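Local coordinates for protein aminoacyl-tRNA synthetase (Cryptosporidium parvum, PDB 5F9Z) that probably attaches proline to its cognate tRNA in an ATP-dependent reaction, as a class II prolyl-tRNA synthetase whose active site here holds halofuginone and an ATP analogue, at residues Tyr56-Thr61 with Pro297-Val302; Glu371-Arg376 with Ile388-Leu393; Leu477-Asp482 with Lys503-Gly508. All coordinates share one frame; numbering follows the deposited sequence.

Contact 1. Residues Tyr56-Thr61 with Pro297-Val302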
# COMPACT_ATOMS: atom_id res chain seq x y z
N TYR A 56 -8.49 4.96 -8.74
CA TYR A 56 -8.53 6.14 -7.88
C TYR A 56 -9.58 6.00 -6.78
O TYR A 56 -9.45 6.64 -5.73
CB TYR A 56 -8.79 7.39 -8.71
CG TYR A 56 -8.63 8.67 -7.93
CD1 TYR A 56 -7.37 9.11 -7.53
CD2 TYR A 56 -9.73 9.43 -7.57
CE1 TYR A 56 -7.21 10.27 -6.81
CE2 TYR A 56 -9.58 10.60 -6.84
CZ TYR A 56 -8.32 11.01 -6.46
OH TYR A 56 -8.16 12.17 -5.74
N PHE A 57 -10.62 5.20 -7.02
CA PHE A 57 -11.57 4.90 -5.95
C PHE A 57 -10.87 4.24 -4.77
O PHE A 57 -11.17 4.54 -3.61
CB PHE A 57 -12.69 4.00 -6.48
CG PHE A 57 -13.65 3.53 -5.41
CD1 PHE A 57 -13.39 2.39 -4.67
CD2 PHE A 57 -14.82 4.23 -5.16
CE1 PHE A 57 -14.27 1.96 -3.69
CE2 PHE A 57 -15.71 3.80 -4.19
CZ PHE A 57 -15.43 2.67 -3.45
N ILE A 58 -9.94 3.32 -5.05
CA ILE A 58 -9.25 2.61 -3.97
C ILE A 58 -8.40 3.58 -3.16
O ILE A 58 -8.30 3.45 -1.93
CB ILE A 58 -8.42 1.46 -4.55
CG1 ILE A 58 -9.33 0.47 -5.28
CG2 ILE A 58 -7.63 0.75 -3.45
CD1 ILE A 58 -8.65 -0.80 -5.71
N TRP A 59 -7.78 4.56 -3.82
CA TRP A 59 -7.02 5.56 -3.08
C TRP A 59 -7.94 6.47 -2.27
O TRP A 59 -7.62 6.84 -1.14
CB TRP A 59 -6.16 6.39 -4.03
CG TRP A 59 -5.37 7.45 -3.31
CD1 TRP A 59 -5.56 8.80 -3.38
CD2 TRP A 59 -4.30 7.23 -2.39
NE1 TRP A 59 -4.65 9.44 -2.58
CE2 TRP A 59 -3.87 8.50 -1.95
CE3 TRP A 59 -3.65 6.10 -1.90
CZ2 TRP A 59 -2.82 8.66 -1.05
CZ3 TRP A 59 -2.61 6.26 -1.00
CH2 TRP A 59 -2.21 7.53 -0.59
N GLU A 60 -9.10 6.82 -2.84
CA GLU A 60 -10.08 7.60 -2.09
C GLU A 60 -10.57 6.84 -0.87
O GLU A 60 -10.84 7.44 0.18
CB GLU A 60 -11.25 7.99 -2.99
CG GLU A 60 -10.91 9.04 -4.03
CD GLU A 60 -12.12 9.45 -4.85
OE1 GLU A 60 -12.88 8.56 -5.28
OE2 GLU A 60 -12.30 10.66 -5.07
N THR A 61 -10.70 5.52 -0.98
CA THR A 61 -11.08 4.70 0.16
C THR A 61 -9.95 4.65 1.19
O THR A 61 -10.19 4.80 2.39
CB THR A 61 -11.47 3.30 -0.29
OG1 THR A 61 -12.49 3.38 -1.29
CG2 THR A 61 -11.98 2.48 0.88
N PRO A 297 -13.13 -6.70 -0.60
CA PRO A 297 -14.44 -6.03 -0.61
C PRO A 297 -14.44 -4.64 0.00
O PRO A 297 -15.31 -3.83 -0.34
CB PRO A 297 -15.32 -7.00 0.19
CG PRO A 297 -14.68 -8.33 -0.00
CD PRO A 297 -13.20 -8.07 -0.07
N LYS A 298 -13.49 -4.34 0.89
CA LYS A 298 -13.45 -3.03 1.53
C LYS A 298 -12.96 -1.93 0.60
O LYS A 298 -13.17 -0.75 0.90
CB LYS A 298 -12.59 -3.07 2.79
CG LYS A 298 -13.21 -3.85 3.94
CD LYS A 298 -12.42 -3.66 5.22
CE LYS A 298 -13.13 -4.29 6.41
NZ LYS A 298 -12.37 -4.08 7.67
N VAL A 299 -12.31 -2.28 -0.52
CA VAL A 299 -11.81 -1.29 -1.46
C VAL A 299 -12.30 -1.53 -2.88
O VAL A 299 -12.02 -0.72 -3.76
CB VAL A 299 -10.26 -1.23 -1.45
CG1 VAL A 299 -9.76 -0.81 -0.09
CG2 VAL A 299 -9.68 -2.58 -1.84
N ALA A 300 -13.02 -2.62 -3.13
CA ALA A 300 -13.53 -2.89 -4.47
C ALA A 300 -14.53 -1.81 -4.88
O ALA A 300 -15.51 -1.58 -4.14
CB ALA A 300 -14.18 -4.27 -4.53
N PRO A 301 -14.34 -1.14 -6.01
CA PRO A 301 -15.31 -0.10 -6.42
C PRO A 301 -16.72 -0.63 -6.56
O PRO A 301 -17.68 0.05 -6.19
CB PRO A 301 -14.75 0.39 -7.76
CG PRO A 301 -13.29 0.07 -7.70
CD PRO A 301 -13.19 -1.21 -6.93
N VAL A 302 -16.88 -1.84 -7.09
CA VAL A 302 -18.16 -2.52 -7.16
C VAL A 302 -18.01 -3.87 -6.48
O VAL A 302 -17.23 -4.72 -6.94
CB VAL A 302 -18.65 -2.69 -8.61
CG1 VAL A 302 -19.92 -3.51 -8.64
CG2 VAL A 302 -18.88 -1.32 -9.25

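Contact 2. Residues Glu371-Arg376 with Ile388-Leu393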
# COMPACT_ATOMS: atom_id res chain seq x y z
N GLU A 371 -37.91 -17.38 -10.98
CA GLU A 371 -38.99 -18.28 -10.58
C GLU A 371 -38.88 -18.65 -9.11
O GLU A 371 -39.89 -18.79 -8.42
CB GLU A 371 -38.97 -19.53 -11.46
CG GLU A 371 -40.13 -20.48 -11.24
CD GLU A 371 -40.09 -21.67 -12.18
OE1 GLU A 371 -39.16 -21.73 -13.01
OE2 GLU A 371 -40.98 -22.54 -12.09
N LYS A 372 -37.66 -18.82 -8.60
CA LYS A 372 -37.43 -19.23 -7.22
C LYS A 372 -37.26 -18.05 -6.27
O LYS A 372 -37.11 -18.27 -5.07
CB LYS A 372 -36.19 -20.12 -7.14
CG LYS A 372 -36.22 -21.33 -8.07
CD LYS A 372 -34.88 -22.03 -8.10
CE LYS A 372 -34.52 -22.61 -6.74
NZ LYS A 372 -35.48 -23.67 -6.32
N ARG A 373 -37.30 -16.82 -6.77
CA ARG A 373 -36.95 -15.63 -5.99
C ARG A 373 -35.60 -15.82 -5.30
O ARG A 373 -35.45 -15.64 -4.09
CB ARG A 373 -38.05 -15.27 -4.99
CG ARG A 373 -39.25 -14.60 -5.64
CD ARG A 373 -40.19 -14.00 -4.60
NE ARG A 373 -39.51 -13.10 -3.68
CZ ARG A 373 -39.17 -11.85 -3.97
NH1 ARG A 373 -38.55 -11.11 -3.06
NH2 ARG A 373 -39.43 -11.34 -5.16
N SER A 374 -34.61 -16.22 -6.10
CA SER A 374 -33.25 -16.47 -5.64
C SER A 374 -32.29 -15.92 -6.68
O SER A 374 -32.69 -15.53 -7.78
CB SER A 374 -33.02 -17.96 -5.39
OG SER A 374 -31.73 -18.36 -5.83
N VAL A 375 -31.01 -15.87 -6.33
CA VAL A 375 -29.97 -15.38 -7.23
C VAL A 375 -28.80 -16.34 -7.21
O VAL A 375 -28.47 -16.93 -6.17
CB VAL A 375 -29.51 -13.95 -6.85
CG1 VAL A 375 -30.62 -12.94 -7.11
CG2 VAL A 375 -29.07 -13.90 -5.40
N ARG A 376 -28.16 -16.50 -8.37
CA ARG A 376 -26.96 -17.31 -8.50
C ARG A 376 -25.74 -16.44 -8.22
O ARG A 376 -25.48 -15.48 -8.95
CB ARG A 376 -26.87 -17.93 -9.90
CG ARG A 376 -25.53 -18.58 -10.21
CD ARG A 376 -25.18 -19.67 -9.21
NE ARG A 376 -26.19 -20.73 -9.18
CZ ARG A 376 -26.17 -21.80 -9.97
NH1 ARG A 376 -25.20 -21.95 -10.86
NH2 ARG A 376 -27.12 -22.71 -9.87
N ILE A 388 -28.74 -18.09 -3.31
CA ILE A 388 -29.20 -17.41 -2.11
C ILE A 388 -30.61 -16.89 -2.37
O ILE A 388 -30.81 -16.17 -3.36
CB ILE A 388 -28.26 -16.26 -1.70
CG1 ILE A 388 -26.82 -16.76 -1.58
CG2 ILE A 388 -28.73 -15.64 -0.39
CD1 ILE A 388 -26.63 -17.82 -0.52
N PRO A 389 -31.59 -17.22 -1.54
CA PRO A 389 -32.91 -16.60 -1.68
C PRO A 389 -32.82 -15.09 -1.48
O PRO A 389 -31.96 -14.59 -0.75
CB PRO A 389 -33.74 -17.26 -0.57
CG PRO A 389 -33.04 -18.55 -0.29
CD PRO A 389 -31.58 -18.27 -0.50
N ILE A 390 -33.71 -14.37 -2.16
CA ILE A 390 -33.71 -12.91 -2.09
C ILE A 390 -33.90 -12.45 -0.66
O ILE A 390 -33.30 -11.45 -0.22
CB ILE A 390 -34.78 -12.33 -3.04
CG1 ILE A 390 -34.42 -12.62 -4.49
CG2 ILE A 390 -34.95 -10.84 -2.82
CD1 ILE A 390 -35.45 -12.14 -5.49
N SER A 391 -34.72 -13.17 0.11
CA SER A 391 -34.95 -12.80 1.50
C SER A 391 -33.72 -13.00 2.38
O SER A 391 -33.68 -12.47 3.50
CB SER A 391 -36.13 -13.60 2.07
OG SER A 391 -35.88 -14.99 2.00
N GLU A 392 -32.73 -13.75 1.91
CA GLU A 392 -31.50 -13.99 2.67
C GLU A 392 -30.35 -13.08 2.24
O GLU A 392 -29.29 -13.12 2.87
CB GLU A 392 -31.07 -15.45 2.54
CG GLU A 392 -32.01 -16.45 3.18
CD GLU A 392 -31.48 -17.87 3.11
OE1 GLU A 392 -30.35 -18.06 2.61
OE2 GLU A 392 -32.18 -18.80 3.57
N LEU A 393 -30.54 -12.27 1.19
CA LEU A 393 -29.44 -11.46 0.68
C LEU A 393 -28.99 -10.41 1.69
O LEU A 393 -27.80 -10.13 1.80
CB LEU A 393 -29.86 -10.79 -0.63
CG LEU A 393 -30.02 -11.73 -1.83
CD1 LEU A 393 -30.58 -10.97 -3.02
CD2 LEU A 393 -28.70 -12.38 -2.17
O HOH W 1 -36.48 -15.08 -0.86

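Contact 3. Residues Leu477-Asp482 with Lys503-Gly508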
# COMPACT_ATOMS: atom_id res chain seq x y z
N LEU A 477 15.62 -5.49 5.78
CA LEU A 477 14.32 -4.90 5.50
C LEU A 477 13.77 -4.18 6.72
O LEU A 477 13.41 -3.00 6.64
CB LEU A 477 13.35 -5.99 5.04
CG LEU A 477 13.88 -6.80 3.85
CD1 LEU A 477 12.95 -7.94 3.51
CD2 LEU A 477 14.11 -5.90 2.64
N CYS A 478 13.73 -4.86 7.87
CA CYS A 478 13.35 -4.26 9.13
C CYS A 478 13.69 -5.23 10.25
O CYS A 478 13.78 -6.44 10.03
CB CYS A 478 11.85 -3.92 9.18
SG CYS A 478 10.76 -5.35 9.31
N ILE A 479 13.90 -4.69 11.44
CA ILE A 479 14.06 -5.50 12.65
C ILE A 479 12.66 -5.72 13.22
O ILE A 479 12.10 -4.81 13.84
CB ILE A 479 14.98 -4.82 13.67
CG1 ILE A 479 16.24 -4.29 12.98
CG2 ILE A 479 15.35 -5.79 14.78
CD1 ILE A 479 17.09 -3.41 13.87
N PRO A 480 12.07 -6.90 13.02
CA PRO A 480 10.64 -7.07 13.34
C PRO A 480 10.34 -6.83 14.81
O PRO A 480 11.10 -7.22 15.69
CB PRO A 480 10.36 -8.53 12.94
CG PRO A 480 11.47 -8.89 12.00
CD PRO A 480 12.66 -8.13 12.48
N ASN A 481 9.21 -6.17 15.06
CA ASN A 481 8.75 -5.98 16.43
C ASN A 481 8.44 -7.31 17.10
O ASN A 481 8.66 -7.47 18.31
CB ASN A 481 7.52 -5.07 16.46
CG ASN A 481 7.79 -3.69 15.92
OD1 ASN A 481 8.93 -3.24 15.86
ND2 ASN A 481 6.73 -2.99 15.52
N ASP A 482 7.93 -8.27 16.34
CA ASP A 482 7.57 -9.59 16.86
C ASP A 482 8.73 -10.54 16.58
O ASP A 482 8.91 -11.01 15.45
CB ASP A 482 6.27 -10.08 16.23
CG ASP A 482 5.66 -11.24 16.99
OD1 ASP A 482 4.92 -10.99 17.96
OD2 ASP A 482 5.91 -12.40 16.60
N LYS A 503 19.22 -9.38 17.92
CA LYS A 503 17.89 -9.94 17.67
C LYS A 503 17.93 -10.66 16.33
O LYS A 503 19.01 -10.96 15.79
CB LYS A 503 16.82 -8.84 17.72
CG LYS A 503 16.49 -8.32 19.11
CD LYS A 503 15.52 -7.15 19.05
CE LYS A 503 16.13 -5.96 18.32
NZ LYS A 503 17.37 -5.48 18.98
N PHE A 504 16.76 -10.94 15.77
CA PHE A 504 16.63 -11.45 14.41
C PHE A 504 16.12 -10.34 13.51
O PHE A 504 15.22 -9.58 13.90
CB PHE A 504 15.69 -12.65 14.36
CG PHE A 504 16.27 -13.92 14.93
CD1 PHE A 504 16.38 -14.09 16.30
CD2 PHE A 504 16.70 -14.94 14.09
CE1 PHE A 504 16.92 -15.25 16.82
CE2 PHE A 504 17.23 -16.10 14.61
CZ PHE A 504 17.34 -16.26 15.98
N THR A 505 16.70 -10.23 12.32
CA THR A 505 16.37 -9.17 11.38
C THR A 505 15.94 -9.77 10.05
O THR A 505 16.52 -10.75 9.58
CB THR A 505 17.57 -8.23 11.18
OG1 THR A 505 17.88 -7.57 12.41
CG2 THR A 505 17.28 -7.19 10.11
N LEU A 506 14.90 -9.18 9.45
CA LEU A 506 14.39 -9.63 8.17
C LEU A 506 15.24 -9.04 7.04
O LEU A 506 15.36 -7.82 6.92
CB LEU A 506 12.93 -9.21 8.01
CG LEU A 506 12.12 -9.87 6.89
CD1 LEU A 506 12.04 -11.37 7.10
CD2 LEU A 506 10.73 -9.26 6.82
N PHE A 507 15.84 -9.91 6.23
CA PHE A 507 16.69 -9.51 5.12
C PHE A 507 16.05 -9.91 3.80
O PHE A 507 15.15 -10.75 3.74
CB PHE A 507 18.08 -10.15 5.23
CG PHE A 507 18.94 -9.55 6.30
CD1 PHE A 507 18.91 -10.04 7.59
CD2 PHE A 507 19.80 -8.49 6.00
CE1 PHE A 507 19.71 -9.49 8.58
CE2 PHE A 507 20.60 -7.94 6.98
CZ PHE A 507 20.56 -8.44 8.27
N GLY A 508 16.53 -9.30 2.73
CA GLY A 508 16.08 -9.64 1.40
C GLY A 508 16.31 -8.51 0.42
O GLY A 508 16.68 -7.39 0.80

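Contact 1. Residues Tyr56-Thr61 with Pro297-Val302
Phe57 lays one ring face over Pro301, and this is the tight part of the contact. The CA of Pro301 stands 3.9 Å from the centroid of the Phe57 ring and 24° off its normal, a CH-pi contact, while Pro301 CG packs 3.8 Å from Phe57 CD1. With CG anti to the backbone N (chi1 175°), the ring swings out from helix 53-71 to the loop. Its rim meets the Val299 carbonyl in the ring plane, CE1 to O being 3.5 Å. Two residues before Pro301, that same Val299 O has Ile58 CG1 at 3.3 Å, and Ile58 CG2 lies against Val299 CB at 3.9 Å. Buried Ile58 also touches Ile280 and Met283 of helix 278-287.

The packing thins toward Thr61, whose CG2 is 3.4 Å from Lys298 O and only grazes Val299 CG1. Lys298 itself is exposed and its chain leads away. Thr61 OG1 turns back to its own helix, donating to Phe57 O at 2.9 Å, from the face opposite Thr61 N. No hydrogen bond crosses the contact; side-chain carbons of a helix pack on a proline, a valine and backbone carbonyls of a loop that probably links the class II core to the anticodon-binding domain.

Contact 2. Residues Glu371-Arg376 with Ile388-Leu393
Backbone hydrogen bonds tie Val375 to Ile388 as an antiparallel hydrogen-bonded pair. Val375 N reaches Ile388 O at 3.0 Å, and Ile388 N returns to Val375 O at 3.1 Å, the latter in the carbonyl plane. Beyond the non-hydrogen-bonded pair Ser374-Pro389, Ile390 N donates to Arg373 O at 2.9 Å and 169°, nearly straight at the hydrogen. Arg373, with positive phi, closes helix 367-372 in a Schellman motif, and its carbonyl, by accepting from Ile390 N, connects the helix end to the segment after strand 385-389. A water accepts from Ser391 N at 2.8 Å and gives a weak bond to Arg373 O.

Van der Waals contact with polar groups comes from Ile390, whose CG1 lies 3.2 Å from Arg373 O. A bend at chi3 (53°) turns the Arg373 guanidinium so that Ile390 CD1 sits over one face, toward the rim. Apolar contact joins Val375 CG2 to Leu393 CD2 at 3.6 Å.

Arg373 NH1 forms a salt bridge with Glu325. The chemistry thus divides: main-chain bonds set the register of hairpin 374-379/385-389, while Ile390 and Leu393 pack on Ile322, Ile329 and Val326 of helix 317-332, and Val375 touches Val365 of the neighbouring strand.

Contact 3. Residues Leu477-Asp482 with Lys503-Gly508
Lys503 opens the strand by crossing Ile479 at about a right angle, its CE 3.6 Å from Ile479 CG2. Bends at chi3 and chi4 (-64° and -59°) fold the chain over that methyl, and the ammonium ends in a salt bridge with Glu445.

Phe504 contributes chiefly its carbonyl, with Pro480 CD 3.3 Å from Phe504 O. Gln483 NE2 donates to this oxygen and also to Pro480 O, linking the two strands where the proline has no N-H to offer. The Phe504 ring leads away, toward Phe485 and strand 438-443.

At Thr505 the two branches divide the work: OG1 touches Ile479 CG1, whereas CG2, pointing anti to the backbone N, packs on Cys478 O at 3.6 Å.

Leu506 is the centre of the pairing. Its N donates to Cys478 O at 3.0 Å, and its O receives Leu477 N at 2.6 Å, in the carbonyl plane. Leu477 and Cys478 therefore both face Leu506, a classic beta bulge. On the Leu506 side-chain face, CG meets Leu477 CD1 at 4.0 Å.

Phe507 sends its side chain away from strand 475-480, into an edge-to-face stack with Trp443, but Leu477 CD1 still rests near its carbonyl. Gly508 completes the strand, with Leu477 CD2 3.5 Å from Gly508 O.

Strand 503-508 runs between strands 475-480 and 438-443, bonding through its backbone to Val439, Ala441 and Trp443, in the C-terminal region that carries the four-cysteine zinc site. The short segments of contact run antiparallel, 158° between their N-to-C directions. The chemistry implies a pairing fixed largely by two main-chain bonds around one bulge and by side-chain packing, partly against carbonyls; the Lys503 charge is paired with Glu445, and Gln483 NE2 bonds the carbonyls of Phe504 and Pro480.

The three contacts follow one another along the chain without touching. Contact 1 joins a helix to the loop between helix 278-287 and strand 304-308, which probably links catalytic core and anticodon-binding domain; contact 2 lies wholly in the latter, and contact 3 belongs to the C-terminal region. Centres of contacts 1 and 2 are 27 Å apart, those of 1 and 3 31 Å, and those of 2 and 3 50 Å, with contact 2 being the most peripheral at 37 Å from the chain centre. Contact 3 touches neither the ATP analogue, about 10 Å from the Leu477 side chain, nor the zinc ion, about 8 Å from that of Phe507 and coordinated by Cys444, Cys449, Cys494 and Cys497.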